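Local coordinates for protein pectate lyase 1 (Juniperus ashei, PDB 1PXZ) that cleaves the (1->4)-alpha-D-galacturonan chains of pectate by elimination, with low activity, and uses one calcium ion as cofactor, at residues Trp14-Arg18 / Asp93-Ala97; Leu21-Ala25 / Ala161-His165; Leu58-Arg64 / Met82-Ala87; Leu118-His122 / Ala342-Thr346. All blocks are in the same frame, centred on the assembly; numbering follows the deposited sequence.

Contact 1: Trp14-Arg18 / Asp93-Ala97; sequences WDQNR and DGRGA
Arg18 and Arg95 interlock with Asp93 in a salt-bridge network that ties the N-terminal loop 14-18 to a turn between two strands of the parallel beta-helix. The turn, a type II beta turn from Gly94 to Ala97, follows strand 90-93 and leads to strand 99-102. Arg18 reaches it with a chain extended from CG to NE and grips one atom end-on: NH1 and NH2 both donate to Arg95 O, at 3.1 and 2.9 Å, from the same face of the carbonyl plane. Its NH1 also makes a salt bridge to Asp93 OD2, though the hydrogen bond in it is weak, with guanidinium and carboxylate turned 68° apart. Arg95 holds the same carboxylate side-on, NE to OD1 and NH2 to OD2, while the backbone N of Arg95 closes an Asx turn on OD1. The shared carboxylate probably offsets both positive charges. Arg95 runs along one face of Trp14: CB lies over the six-membered ring, 3.7 Å from its centroid in a CH-pi contact, the guanidinium and indole planes are 21° apart, and a bend at chi3 (-62°) brings the guanidinium round to Asp93. Trp8 adds a cation-pi contact to Arg95, and Trp69 NE1 a further bond to Asp93 OD2. Arg95 NH2 donates in its own plane to Arg18 O at 2.9 Å, and NH1 donates to a water that donates to Asn17 O.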
loop_
_atom_site.group_PDB
_atom_site.type_symbol
_atom_site.label_atom_id
_atom_site.label_comp_id
_atom_site.label_asym_id
_atom_site.label_seq_id
_atom_site.Cartn_x
_atom_site.Cartn_y
_atom_site.Cartn_z
ATOM N N TRP A 14 10.932 -8.347 18.051
ATOM C CA TRP A 14 10.599 -8.972 16.769
ATOM C C TRP A 14 11.679 -9.921 16.269
ATOM O O TRP A 14 11.369 -10.871 15.554
ATOM C CB TRP A 14 10.343 -7.905 15.689
ATOM C CG TRP A 14 11.501 -6.985 15.420
ATOM C CD1 TRP A 14 11.705 -5.739 15.948
ATOM C CD2 TRP A 14 12.618 -7.237 14.551
ATOM N NE1 TRP A 14 12.880 -5.204 15.459
ATOM C CE2 TRP A 14 13.452 -6.109 14.604
ATOM C CE3 TRP A 14 12.994 -8.300 13.727
ATOM C CZ2 TRP A 14 14.638 -6.027 13.869
ATOM C CZ3 TRP A 14 14.160 -8.247 12.999
ATOM C CH2 TRP A 14 14.962 -7.096 13.091
ATOM N N ASP A 15 12.941 -9.653 16.583
ATOM C CA ASP A 15 14.006 -10.480 15.957
ATOM C C ASP A 15 13.821 -11.924 16.394
ATOM O O ASP A 15 14.108 -12.834 15.618
ATOM C CB ASP A 15 15.381 -9.949 16.280
ATOM C CG ASP A 15 15.837 -9.911 17.720
ATOM O OD1 ASP A 15 15.085 -10.204 18.671
ATOM O OD2 ASP A 15 17.026 -9.567 17.956
ATOM N N GLN A 16 13.333 -12.100 17.624
ATOM C CA GLN A 16 13.209 -13.498 18.083
ATOM C C GLN A 16 11.782 -13.995 17.907
ATOM O O GLN A 16 11.500 -15.171 18.148
ATOM C CB GLN A 16 13.708 -13.626 19.528
ATOM C CG GLN A 16 12.803 -12.957 20.535
ATOM C CD GLN A 16 13.471 -12.740 21.879
ATOM O OE1 GLN A 16 14.637 -13.071 22.099
ATOM N NE2 GLN A 16 12.700 -12.172 22.809
ATOM N N ASN A 17 10.877 -13.113 17.466
ATOM C CA ASN A 17 9.510 -13.560 17.199
ATOM C C ASN A 17 8.935 -12.844 15.984
ATOM O O ASN A 17 7.972 -12.087 16.088
ATOM C CB ASN A 17 8.660 -13.317 18.439
ATOM C CG ASN A 17 7.310 -13.987 18.441
ATOM O OD1 ASN A 17 6.610 -13.838 19.453
ATOM N ND2 ASN A 17 6.930 -14.695 17.393
ATOM N N ARG A 18 9.526 -13.083 14.810
ATOM C CA ARG A 18 9.088 -12.305 13.647
ATOM C C ARG A 18 7.612 -12.533 13.348
ATOM O O ARG A 18 6.971 -11.629 12.812
ATOM C CB ARG A 18 9.892 -12.647 12.392
ATOM C CG ARG A 18 11.337 -12.154 12.359
ATOM C CD ARG A 18 12.017 -12.755 11.114
ATOM N NE ARG A 18 13.397 -12.311 10.971
ATOM C CZ ARG A 18 13.734 -11.191 10.337
ATOM N NH1 ARG A 18 12.784 -10.416 9.794
ATOM N NH2 ARG A 18 15.017 -10.860 10.245
ATOM N N ASP A 93 9.623 -9.969 4.494
ATOM C CA ASP A 93 9.900 -9.233 5.724
ATOM C C ASP A 93 11.315 -8.670 5.691
ATOM O O ASP A 93 12.279 -9.430 5.859
ATOM C CB ASP A 93 9.649 -10.186 6.903
ATOM C CG ASP A 93 10.074 -9.727 8.273
ATOM O OD1 ASP A 93 10.425 -8.549 8.506
ATOM O OD2 ASP A 93 10.094 -10.548 9.229
ATOM N N GLY A 94 11.481 -7.361 5.496
ATOM C CA GLY A 94 12.788 -6.720 5.464
ATOM C C GLY A 94 13.406 -6.312 6.778
ATOM O O GLY A 94 14.438 -5.632 6.834
ATOM N N ARG A 95 12.803 -6.665 7.918
ATOM C CA ARG A 95 13.376 -6.292 9.199
ATOM C C ARG A 95 14.729 -6.986 9.370
ATOM O O ARG A 95 14.790 -8.181 9.092
ATOM C CB ARG A 95 12.478 -6.667 10.391
ATOM C CG ARG A 95 11.229 -5.741 10.426
ATOM C CD ARG A 95 10.259 -6.276 11.481
ATOM N NE ARG A 95 9.793 -7.628 11.156
ATOM C CZ ARG A 95 8.940 -8.329 11.899
ATOM N NH1 ARG A 95 8.456 -7.796 13.023
ATOM N NH2 ARG A 95 8.573 -9.554 11.535
ATOM N N GLY A 96 15.705 -6.204 9.815
ATOM C CA GLY A 96 16.989 -6.811 10.133
ATOM C C GLY A 96 17.952 -6.690 8.976
ATOM O O GLY A 96 19.117 -7.070 9.074
ATOM N N ALA A 97 17.489 -6.158 7.859
ATOM C CA ALA A 97 18.355 -5.897 6.719
ATOM C C ALA A 97 17.901 -4.655 5.949
ATOM O O ALA A 97 16.753 -4.218 6.042
ATOM C CB ALA A 97 18.381 -7.081 5.756
HETATM O O HOH W 1 7.223 -9.535 15.082
#

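Contact 2: Leu21-Ala25 / Ala161-His165; sequences LADCA and AWIDH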
loop_
_atom_site.group_PDB
_atom_site.type_symbol
_atom_site.label_atom_id
_atom_site.label_comp_id
_atom_site.label_asym_id
_atom_site.label_seq_id
_atom_site.Cartn_x
_atom_site.Cartn_y
_atom_site.Cartn_z
ATOM N N LEU A 21 4.190 -10.167 14.181
ATOM C CA LEU A 21 3.684 -9.121 13.282
ATOM C C LEU A 21 2.348 -9.481 12.663
ATOM O O LEU A 21 1.436 -8.658 12.543
ATOM C CB LEU A 21 4.729 -8.869 12.179
ATOM C CG LEU A 21 4.344 -7.829 11.124
ATOM C CD1 LEU A 21 4.308 -6.432 11.726
ATOM C CD2 LEU A 21 5.289 -7.903 9.934
ATOM N N ALA A 22 2.185 -10.742 12.266
ATOM C CA ALA A 22 0.988 -11.113 11.527
ATOM C C ALA A 22 -0.270 -11.082 12.402
ATOM O O ALA A 22 -1.375 -11.116 11.866
ATOM C CB ALA A 22 1.145 -12.492 10.893
ATOM N N ASP A 23 -0.132 -11.000 13.713
ATOM C CA ASP A 23 -1.313 -10.925 14.574
ATOM C C ASP A 23 -1.813 -9.498 14.731
ATOM O O ASP A 23 -2.761 -9.250 15.481
ATOM C CB ASP A 23 -1.006 -11.446 15.985
ATOM C CG ASP A 23 -0.559 -12.895 16.001
ATOM O OD1 ASP A 23 -0.933 -13.631 15.071
ATOM O OD2 ASP A 23 0.172 -13.290 16.934
ATOM N N CYS A 24 -1.196 -8.524 14.073
ATOM C CA CYS A 24 -1.395 -7.136 14.493
ATOM C C CYS A 24 -1.997 -6.238 13.433
ATOM O O CYS A 24 -2.070 -5.014 13.650
ATOM C CB CYS A 24 -0.023 -6.587 14.927
ATOM S SG CYS A 24 0.641 -7.489 16.369
ATOM N N ALA A 25 -2.435 -6.798 12.318
ATOM C CA ALA A 25 -3.046 -5.955 11.288
ATOM C C ALA A 25 -4.414 -5.439 11.751
ATOM O O ALA A 25 -5.119 -6.161 12.463
ATOM C CB ALA A 25 -3.183 -6.732 9.984
ATOM N N ALA A 161 -4.591 -8.470 1.907
ATOM C CA ALA A 161 -3.173 -8.145 1.752
ATOM C C ALA A 161 -2.825 -6.962 2.643
ATOM O O ALA A 161 -3.704 -6.142 2.941
ATOM C CB ALA A 161 -2.842 -7.850 0.295
ATOM N N TRP A 162 -1.572 -6.891 3.071
ATOM C CA TRP A 162 -1.159 -5.875 4.037
ATOM C C TRP A 162 0.188 -5.318 3.570
ATOM O O TRP A 162 1.141 -6.091 3.494
ATOM C CB TRP A 162 -1.070 -6.495 5.417
ATOM C CG TRP A 162 -0.774 -5.588 6.565
ATOM C CD1 TRP A 162 -0.942 -4.222 6.628
ATOM C CD2 TRP A 162 -0.257 -5.993 7.833
ATOM N NE1 TRP A 162 -0.546 -3.775 7.878
ATOM C CE2 TRP A 162 -0.122 -4.844 8.630
ATOM C CE3 TRP A 162 0.110 -7.250 8.353
ATOM C CZ2 TRP A 162 0.365 -4.905 9.935
ATOM C CZ3 TRP A 162 0.593 -7.296 9.656
ATOM C CH2 TRP A 162 0.719 -6.145 10.431
ATOM N N ILE A 163 0.193 -4.032 3.271
ATOM C CA ILE A 163 1.441 -3.357 2.863
ATOM C C ILE A 163 1.861 -2.440 4.001
ATOM O O ILE A 163 1.175 -1.434 4.217
ATOM C CB ILE A 163 1.183 -2.631 1.546
ATOM C CG1 ILE A 163 0.738 -3.617 0.436
ATOM C CG2 ILE A 163 2.370 -1.795 1.080
ATOM C CD1 ILE A 163 0.168 -2.806 -0.718
ATOM N N ASP A 164 2.937 -2.772 4.717
ATOM C CA ASP A 164 3.222 -2.142 6.000
ATOM C C ASP A 164 4.683 -1.766 6.190
ATOM O O ASP A 164 5.563 -2.602 5.942
ATOM C CB ASP A 164 2.824 -3.131 7.112
ATOM C CG ASP A 164 2.949 -2.590 8.511
ATOM O OD1 ASP A 164 2.219 -1.651 8.915
ATOM O OD2 ASP A 164 3.814 -3.123 9.233
ATOM N N HIS A 165 4.916 -0.537 6.661
ATOM C CA HIS A 165 6.262 -0.078 6.973
ATOM C C HIS A 165 7.221 -0.200 5.795
ATOM O O HIS A 165 8.401 -0.505 6.019
ATOM C CB HIS A 165 6.801 -0.876 8.174
ATOM C CG HIS A 165 6.443 -0.276 9.515
ATOM N ND1 HIS A 165 6.928 0.931 9.948
ATOM C CD2 HIS A 165 5.643 -0.715 10.513
ATOM C CE1 HIS A 165 6.456 1.214 11.157
ATOM N NE2 HIS A 165 5.658 0.219 11.534
#
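The 3-10 segment that includes Leu21-Asp23 leads into a loop whose Ala25 lies nearest strand 161-164, its CA 7.5 Å from the CA of Trp162, and no hydrogen bond joins the two backbones. The gap is filled by the indole of Trp162, which leaves the strand with CG anti to its backbone N (chi1 -175°) and extends across to the loop. Ala25 CB sits squarely over the six-membered ring of Trp162, 3.6 Å from the centroid and 7° off the normal, a CH-pi contact. On the opposite face is Asp164 CB, two residues along the same strand and displaced toward the rim, so the ring is sandwiched between loop and strand. Strand 161-164 belongs to the parallel beta-helix, between strands 114-119 and 185-195, and Trp162 is a residue of its outer surface that the N-terminal loop buries. The far rim of the indole meets Leu21: the carbonyl O of Leu21 lies in the ring plane, 3.3 Å from Trp162 CZ3, and already accepts the backbone N-H of Cys24. Leu21 CD1 touches Trp162 CH2 at 3.8 Å and passes Asp164 OD2 at 4.2 Å. Polar ends are satisfied by residues of neighbouring coils of the beta-helix. Ser188 OG bonds Trp162 NE1, which fixes the indole at its pyrrole side, and also bonds Asp164 OD1. Cys24, in the same loop as Ala25, forms a disulfide with Cys7, linking this segment to helix 5-9.

Contact 3: Leu58-Arg64 / Met82-Ala87; sequences LRYGATR and MPLYVA
Leu84 packs against Leu58, Arg59 and Ala62 where helix 58-63 closes over the end of the parallel beta-helix, next to strand 84-85, an outermost strand of its eight-stranded parallel sheet. The dense part is apolar. Leu84 extends with CG anti to its backbone N (chi1 169°), and its two methyls divide the work: CD2 meets Leu58 CD2 at 3.8 Å, the side chains crossing at about a right angle, whereas CD1 lies against Arg59 CG at 3.7 Å and Ala62 CB at 4.0 Å. CD1 also lies over one face of the Arg59 guanidinium, toward its rim. The other side of the contact is polar and water-bearing. Arg59, bent at chi3, turns its guanidinium edge to the bend before the strand; NH1 donates to Pro83 O at 3.0 Å, nearly straight at 168°, and NH2 to Met82 O, which it meets from above the carbonyl plane. Asp48 takes NE in a salt bridge, so carbonyls and a carboxylate together fix the rotation of the guanidinium. A water accepts from Tyr85 N and, weakly, from Arg59 NH1 on this side. Looser is the side chain of Met82, partly exposed, which comes no nearer than CB, 4.1 Å from Arg59 NH2. Met82 and Pro83 close the 71-83 region, which bound IgE from five of seven patients tested. Farther along, the two segments are joined directly: Ala87 N donates to Ala62 O at 2.9 Å, nearly along the C=O axis, and Ala87 CB sits 3.5 Å from Arg64 O.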
loop_
_atom_site.group_PDB
_atom_site.type_symbol
_atom_site.label_atom_id
_atom_site.label_comp_id
_atom_site.label_asym_id
_atom_site.label_seq_id
_atom_site.Cartn_x
_atom_site.Cartn_y
_atom_site.Cartn_z
ATOM N N LEU A 58 15.243 -14.490 -4.208
ATOM C CA LEU A 58 13.941 -13.959 -3.779
ATOM C C LEU A 58 12.818 -14.571 -4.590
ATOM O O LEU A 58 11.752 -14.964 -4.088
ATOM C CB LEU A 58 13.992 -12.431 -3.911
ATOM C CG LEU A 58 12.659 -11.720 -3.655
ATOM C CD1 LEU A 58 12.147 -12.060 -2.268
ATOM C CD2 LEU A 58 12.822 -10.209 -3.835
ATOM N N ARG A 59 13.006 -14.684 -5.919
ATOM C CA ARG A 59 11.906 -15.190 -6.740
ATOM C C ARG A 59 11.594 -16.641 -6.419
ATOM O O ARG A 59 10.433 -17.036 -6.430
ATOM C CB ARG A 59 12.186 -15.043 -8.235
ATOM C CG ARG A 59 11.000 -15.454 -9.122
ATOM C CD ARG A 59 11.433 -15.323 -10.586
ATOM N NE ARG A 59 11.836 -13.957 -10.927
ATOM C CZ ARG A 59 10.993 -13.033 -11.363
ATOM N NH1 ARG A 59 9.698 -13.291 -11.518
ATOM N NH2 ARG A 59 11.455 -11.829 -11.652
ATOM N N TYR A 60 12.607 -17.458 -6.123
ATOM C CA TYR A 60 12.261 -18.829 -5.713
ATOM C C TYR A 60 11.364 -18.824 -4.491
ATOM O O TYR A 60 10.350 -19.498 -4.415
ATOM C CB TYR A 60 13.552 -19.597 -5.413
ATOM C CG TYR A 60 13.361 -21.054 -5.031
ATOM C CD1 TYR A 60 13.352 -22.049 -6.002
ATOM C CD2 TYR A 60 13.201 -21.439 -3.706
ATOM C CE1 TYR A 60 13.181 -23.391 -5.675
ATOM C CE2 TYR A 60 13.027 -22.770 -3.369
ATOM C CZ TYR A 60 13.021 -23.734 -4.348
ATOM O OH TYR A 60 12.849 -25.047 -3.965
ATOM N N GLY A 61 11.717 -18.101 -3.431
ATOM C CA GLY A 61 10.820 -18.227 -2.278
ATOM C C GLY A 61 9.460 -17.613 -2.551
ATOM O O GLY A 61 8.426 -18.120 -2.103
ATOM N N ALA A 62 9.444 -16.501 -3.288
ATOM C CA ALA A 62 8.173 -15.794 -3.516
ATOM C C ALA A 62 7.215 -16.589 -4.381
ATOM O O ALA A 62 6.007 -16.380 -4.336
ATOM C CB ALA A 62 8.458 -14.437 -4.142
ATOM N N THR A 63 7.705 -17.537 -5.201
ATOM C CA THR A 63 6.804 -18.258 -6.082
ATOM C C THR A 63 6.406 -19.635 -5.547
ATOM O O THR A 63 5.653 -20.346 -6.229
ATOM C CB THR A 63 7.438 -18.480 -7.481
ATOM O OG1 THR A 63 8.738 -19.058 -7.301
ATOM C CG2 THR A 63 7.621 -17.148 -8.198
ATOM N N ARG A 64 6.890 -20.032 -4.374
ATOM C CA ARG A 64 6.519 -21.372 -3.914
ATOM C C ARG A 64 5.032 -21.421 -3.596
ATOM O O ARG A 64 4.407 -20.434 -3.190
ATOM C CB ARG A 64 7.321 -21.795 -2.683
ATOM C CG ARG A 64 8.808 -21.988 -2.868
ATOM C CD ARG A 64 9.217 -22.926 -3.999
ATOM N NE ARG A 64 9.299 -22.167 -5.250
ATOM C CZ ARG A 64 9.521 -22.683 -6.452
ATOM N NH1 ARG A 64 9.705 -23.992 -6.636
ATOM N NH2 ARG A 64 9.562 -21.881 -7.507
ATOM N N MET A 82 12.509 -9.396 -14.517
ATOM C CA MET A 82 11.128 -9.382 -14.967
ATOM C C MET A 82 10.212 -9.073 -13.779
ATOM O O MET A 82 10.690 -9.158 -12.645
ATOM C CB MET A 82 10.745 -10.729 -15.585
ATOM C CG MET A 82 11.459 -11.011 -16.910
ATOM S SD MET A 82 10.921 -9.947 -18.258
ATOM C CE MET A 82 9.283 -10.607 -18.575
ATOM N N PRO A 83 8.958 -8.736 -13.996
ATOM C CA PRO A 83 8.049 -8.539 -12.850
ATOM C C PRO A 83 8.079 -9.736 -11.905
ATOM O O PRO A 83 8.123 -10.886 -12.337
ATOM C CB PRO A 83 6.682 -8.454 -13.539
ATOM C CG PRO A 83 6.996 -7.851 -14.877
ATOM C CD PRO A 83 8.291 -8.524 -15.291
ATOM N N LEU A 84 8.124 -9.506 -10.604
ATOM C CA LEU A 84 8.117 -10.612 -9.658
ATOM C C LEU A 84 6.685 -10.843 -9.200
ATOM O O LEU A 84 6.164 -9.975 -8.493
ATOM C CB LEU A 84 8.989 -10.288 -8.460
ATOM C CG LEU A 84 8.883 -11.238 -7.266
ATOM C CD1 LEU A 84 9.078 -12.684 -7.695
ATOM C CD2 LEU A 84 9.897 -10.844 -6.199
ATOM N N TYR A 85 6.112 -11.965 -9.609
ATOM C CA TYR A 85 4.803 -12.354 -9.104
ATOM C C TYR A 85 4.966 -13.095 -7.783
ATOM O O TYR A 85 5.715 -14.072 -7.705
ATOM C CB TYR A 85 4.100 -13.224 -10.145
ATOM C CG TYR A 85 3.582 -12.338 -11.250
ATOM C CD1 TYR A 85 2.333 -11.749 -11.121
ATOM C CD2 TYR A 85 4.355 -12.112 -12.378
ATOM C CE1 TYR A 85 1.839 -10.932 -12.118
ATOM C CE2 TYR A 85 3.858 -11.292 -13.375
ATOM C CZ TYR A 85 2.615 -10.715 -13.238
ATOM O OH TYR A 85 2.125 -9.900 -14.237
ATOM N N VAL A 86 4.284 -12.602 -6.763
ATOM C CA VAL A 86 4.376 -13.123 -5.409
ATOM C C VAL A 86 3.165 -14.020 -5.139
ATOM O O VAL A 86 2.010 -13.569 -5.217
ATOM C CB VAL A 86 4.443 -12.021 -4.338
ATOM C CG1 VAL A 86 4.487 -12.654 -2.941
ATOM C CG2 VAL A 86 5.646 -11.095 -4.494
ATOM N N ALA A 87 3.369 -15.285 -4.823
ATOM C CA ALA A 87 2.270 -16.219 -4.588
ATOM C C ALA A 87 1.497 -15.896 -3.323
ATOM O O ALA A 87 1.874 -15.084 -2.472
ATOM C CB ALA A 87 2.869 -17.633 -4.549
HETATM O O HOH W 2 7.248 -14.495 -10.372
#

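Contact 4: Leu118-His122 / Ala342-Thr346; sequences LHSLH and AGVVT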
loop_
_atom_site.group_PDB
_atom_site.type_symbol
_atom_site.label_atom_id
_atom_site.label_comp_id
_atom_site.label_asym_id
_atom_site.label_seq_id
_atom_site.Cartn_x
_atom_site.Cartn_y
_atom_site.Cartn_z
ATOM N N LEU A 118 3.651 -7.472 2.860
ATOM C CA LEU A 118 4.912 -6.899 2.376
ATOM C C LEU A 118 5.345 -5.898 3.437
ATOM O O LEU A 118 4.612 -4.942 3.653
ATOM C CB LEU A 118 4.772 -6.225 1.031
ATOM C CG LEU A 118 4.256 -7.098 -0.117
ATOM C CD1 LEU A 118 3.972 -6.247 -1.339
ATOM C CD2 LEU A 118 5.262 -8.207 -0.444
ATOM N N HIS A 119 6.485 -6.132 4.070
ATOM C CA HIS A 119 6.829 -5.324 5.218
ATOM C C HIS A 119 8.315 -4.967 5.272
ATOM O O HIS A 119 9.160 -5.841 5.076
ATOM C CB HIS A 119 6.444 -6.123 6.453
ATOM C CG HIS A 119 6.902 -5.618 7.775
ATOM N ND1 HIS A 119 6.185 -4.683 8.499
ATOM C CD2 HIS A 119 7.980 -5.939 8.532
ATOM C CE1 HIS A 119 6.828 -4.437 9.645
ATOM N NE2 HIS A 119 7.923 -5.183 9.681
ATOM N N SER A 120 8.567 -3.714 5.563
ATOM C CA SER A 120 9.883 -3.135 5.828
ATOM C C SER A 120 10.869 -3.298 4.678
ATOM O O SER A 120 12.061 -3.593 4.866
ATOM C CB SER A 120 10.417 -3.716 7.142
ATOM O OG SER A 120 11.481 -2.927 7.642
ATOM N N LEU A 121 10.355 -3.038 3.484
ATOM C CA LEU A 121 11.149 -2.999 2.267
ATOM C C LEU A 121 11.355 -1.571 1.771
ATOM O O LEU A 121 10.499 -0.689 1.889
ATOM C CB LEU A 121 10.478 -3.775 1.130
ATOM C CG LEU A 121 10.052 -5.207 1.442
ATOM C CD1 LEU A 121 9.228 -5.797 0.308
ATOM C CD2 LEU A 121 11.308 -6.028 1.759
ATOM N N HIS A 122 12.526 -1.364 1.161
ATOM C CA HIS A 122 12.693 -0.135 0.381
ATOM C C HIS A 122 12.371 -0.438 -1.080
ATOM O O HIS A 122 12.979 -1.383 -1.620
ATOM C CB HIS A 122 14.117 0.374 0.437
ATOM C CG HIS A 122 14.697 0.634 1.785
ATOM N ND1 HIS A 122 14.761 1.927 2.282
ATOM C CD2 HIS A 122 15.254 -0.177 2.717
ATOM C CE1 HIS A 122 15.327 1.892 3.479
ATOM N NE2 HIS A 122 15.635 0.638 3.769
ATOM N N ALA A 342 6.984 5.874 10.477
ATOM C CA ALA A 342 6.593 5.413 9.143
ATOM C C ALA A 342 7.815 5.038 8.300
ATOM O O ALA A 342 8.888 5.626 8.476
ATOM C CB ALA A 342 5.778 6.449 8.392
ATOM N N GLY A 343 7.642 4.093 7.382
ATOM C CA GLY A 343 8.805 3.693 6.579
ATOM C C GLY A 343 9.457 2.472 7.214
ATOM O O GLY A 343 8.942 1.892 8.186
ATOM N N VAL A 344 10.585 2.021 6.665
ATOM C CA VAL A 344 11.131 0.751 7.141
ATOM C C VAL A 344 11.478 0.777 8.627
ATOM O O VAL A 344 11.795 1.803 9.212
ATOM C CB VAL A 344 12.386 0.359 6.340
ATOM C CG1 VAL A 344 12.030 0.255 4.864
ATOM C CG2 VAL A 344 13.516 1.353 6.566
ATOM N N VAL A 345 11.412 -0.396 9.245
ATOM C CA VAL A 345 11.793 -0.570 10.637
ATOM C C VAL A 345 13.306 -0.617 10.807
ATOM O O VAL A 345 14.012 -1.305 10.055
ATOM C CB VAL A 345 11.199 -1.883 11.189
ATOM C CG1 VAL A 345 11.707 -2.172 12.588
ATOM C CG2 VAL A 345 9.672 -1.814 11.149
ATOM N N THR A 346 13.832 0.094 11.804
ATOM C CA THR A 346 15.274 -0.086 12.030
ATOM C C THR A 346 15.635 -0.403 13.473
ATOM O O THR A 346 15.466 -1.579 13.869
ATOM C CB THR A 346 16.059 1.159 11.571
ATOM O OG1 THR A 346 15.317 2.339 11.883
ATOM C CG2 THR A 346 16.230 1.119 10.058
ATOM O OXT THR A 346 13.851 -0.041 14.355
HETATM O O HOH W 3 14.538 -2.919 7.660
#
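The C-terminal segment 342-346 runs past the bend after strand 114-119, with the CA atoms of Ser120 and Val344 4.3 Å apart, and a single direct hydrogen bond joins the two segments. Val345 N donates to Ser120 OG at 3.0 Å, with an N-H...O angle of 150°. The hydroxyl is within reach because OG stands anti to the backbone N of Ser120 (chi1 -163°), and a water next to it donates to Val345 O. Ser120 has positive phi and psi, which turn the chain between strands 114-119 and 122-124, two successive strands of one coil of the parallel beta-helix. The C-terminal tail thus lies against the outside of that corner. Val344 points into the contact with both methyls: CG1 stands over the centre of the His122 ring in a CH-pi contact, 3.8 Å from the centroid and 9° off the normal, and also touches Leu121 O at 3.5 Å. Its other methyl, CG2, meets NE2 and CE1 of His122, each at 3.6 Å. His100 stacks with His122, extending the contact to the preceding coil. Val345 CG2 approaches His119, the residue before the bend, obliquely, 4.1 Å from its NE2. ND1 of that imidazole is bonded to Asp164 OD2, which helps to fix its rotation. On the tail's backbone, Val344 N is bonded to Ser167 OG and, one residue earlier, Gly343 O accepts from His165 ND1.

Contacts 1, 2 and 4 cluster on one flank of the parallel beta-helix, their centres 11 to 13 Å apart, while contact 3 is centred 19 to 20 Å from each, toward one end. Along the chain, contact 3 is nested inside the loops of contacts 1 and 2, whose segments alternate; contact 4 opens after contacts 1 and 3 close and alternates with contact 2. Strands 90-93, 114-119 and 161-164 are successive neighbours, so the clustered contacts step along adjacent coils. His119 of contact 4 touches Arg95 of contact 1 and Leu21 of contact 2, which also touch each other. The N-terminal loop and C-terminal tail thus share a flank, whereas helix 58-63 covers the end.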